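Local coordinates for protein probable oxidoreductase (Pseudomonas aeruginosa, PDB 4B7C) that is probably an NADP-dependent oxidoreductase of the medium-chain dehydrogenase/reductase family, its cofactor expected to bind in a Rossmann-fold domain, at residues Val153-Ala158 with Cys175-Ile180. Residues are numbered along the deposited sequence; the frame is centred on the assembly and turned at random.
Sequences VVISGA and CRVVGI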
# COMPACT_ATOMS: atom_id res chain seq x y z
N VAL B 153 -14.48 9.82 -4.57
CA VAL B 153 -14.42 8.45 -4.13
C VAL B 153 -14.83 7.53 -5.26
O VAL B 153 -15.92 7.65 -5.82
CB VAL B 153 -15.34 8.20 -2.92
CG1 VAL B 153 -15.28 6.75 -2.49
CG2 VAL B 153 -14.94 9.12 -1.78
N VAL B 154 -13.94 6.60 -5.60
CA VAL B 154 -14.24 5.58 -6.58
C VAL B 154 -14.41 4.21 -5.92
O VAL B 154 -13.65 3.83 -5.01
CB VAL B 154 -13.14 5.50 -7.66
CG1 VAL B 154 -13.38 4.32 -8.58
CG2 VAL B 154 -13.07 6.81 -8.43
N ILE B 155 -15.44 3.49 -6.34
CA ILE B 155 -15.80 2.23 -5.75
C ILE B 155 -15.83 1.13 -6.80
O ILE B 155 -16.60 1.20 -7.77
CB ILE B 155 -17.18 2.34 -5.04
CG1 ILE B 155 -17.37 3.69 -4.30
CG2 ILE B 155 -17.43 1.10 -4.19
CD1 ILE B 155 -17.92 3.53 -2.91
N SER B 156 -15.01 0.09 -6.62
CA SER B 156 -15.08 -1.10 -7.47
C SER B 156 -16.07 -2.11 -6.88
O SER B 156 -16.40 -2.06 -5.70
CB SER B 156 -13.71 -1.74 -7.67
OG SER B 156 -13.23 -2.32 -6.47
N GLY B 157 -16.54 -3.04 -7.73
CA GLY B 157 -17.63 -3.96 -7.37
C GLY B 157 -18.80 -3.17 -6.79
O GLY B 157 -19.44 -3.60 -5.83
N ALA B 158 -19.09 -2.04 -7.41
CA ALA B 158 -19.95 -1.02 -6.83
C ALA B 158 -21.42 -1.44 -6.69
O ALA B 158 -22.14 -0.88 -5.86
CB ALA B 158 -19.85 0.27 -7.63
N CYS B 175 -19.12 13.53 -0.67
CA CYS B 175 -18.15 13.17 -1.69
C CYS B 175 -18.78 13.08 -3.06
O CYS B 175 -19.97 12.83 -3.21
CB CYS B 175 -17.49 11.83 -1.37
SG CYS B 175 -16.74 11.78 0.27
N ARG B 176 -17.94 13.26 -4.07
CA ARG B 176 -18.28 12.85 -5.42
C ARG B 176 -18.04 11.36 -5.50
O ARG B 176 -16.93 10.88 -5.24
CB ARG B 176 -17.45 13.60 -6.46
CG ARG B 176 -17.71 13.13 -7.87
CD ARG B 176 -16.99 13.92 -8.95
NE ARG B 176 -17.28 13.29 -10.23
CZ ARG B 176 -18.40 13.45 -10.93
NH1 ARG B 176 -19.36 14.28 -10.52
NH2 ARG B 176 -18.56 12.79 -12.07
N VAL B 177 -19.07 10.61 -5.90
CA VAL B 177 -19.03 9.16 -5.86
C VAL B 177 -19.18 8.53 -7.25
O VAL B 177 -20.20 8.68 -7.92
CB VAL B 177 -20.13 8.60 -4.95
CG1 VAL B 177 -19.97 7.10 -4.78
CG2 VAL B 177 -20.12 9.31 -3.61
N VAL B 178 -18.15 7.79 -7.64
CA VAL B 178 -18.11 7.12 -8.93
C VAL B 178 -17.97 5.62 -8.75
O VAL B 178 -17.02 5.12 -8.12
CB VAL B 178 -16.96 7.66 -9.82
CG1 VAL B 178 -16.89 6.89 -11.13
CG2 VAL B 178 -17.17 9.14 -10.10
N GLY B 179 -18.91 4.90 -9.32
CA GLY B 179 -18.92 3.44 -9.25
C GLY B 179 -18.34 2.80 -10.49
O GLY B 179 -18.43 3.34 -11.59
N ILE B 180 -17.72 1.64 -10.29
CA ILE B 180 -17.27 0.81 -11.39
C ILE B 180 -18.00 -0.51 -11.29
O ILE B 180 -17.90 -1.21 -10.28
CB ILE B 180 -15.75 0.51 -11.37
CG1 ILE B 180 -14.94 1.81 -11.43
CG2 ILE B 180 -15.39 -0.40 -12.53
CD1 ILE B 180 -13.45 1.60 -11.26
O HOH W 1 -16.05 -3.31 -10.56
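V153 and I155 are hydrogen-bonded in parallel to the strand 176-180. V153 N donates to R176 O at 2.8 Å, and V153 O accepts from V178 N. I155 N donates to V178 O, and I155 O accepts from I180 N at 2.8 Å. The first two bonds are nearly straight, both 175° at the hydrogen. V154 CA adds a CH contact to V178 O at 3.2 Å, so that carbonyl has two partners.

V154, V178 and I180 share one face of the sheet. Chi1 173° sets V154 CG1 beside the carbonyl carbon, where it meets I180 CD1 at 3.8 Å. I180 packs on I230 and V234 of helix 228-235. On the other face I155 CG1 lies 4.3 Å from V177 CG1, and helix 161-172 covers both residues through A166 and A170. At the start of the strands V153 CG2 touches C175 CB at 3.7 Å.

The chain turns through G157, whose phi is positive. A158 N reaches I180 O at 3.2 Å, tilted from the carbonyl plane. A water donates to I180 O and accepts from G157 N. A158 CB sits 3.7 Å from G179 CA, a close fit over a residue without a side chain. S156 OG turns to N225 and D224, by strand 219-224.

Helix 161-172 connects these strands in the first beta-alpha-beta unit of the Rossmann fold. The turn at G157 and A158 resembles the start of the glycine-rich dinucleotide-binding loop. One direct bond, from A158 N, and a water bridge from G157 N join it to I180 O, consistent with a fixed loop at the cofactor site.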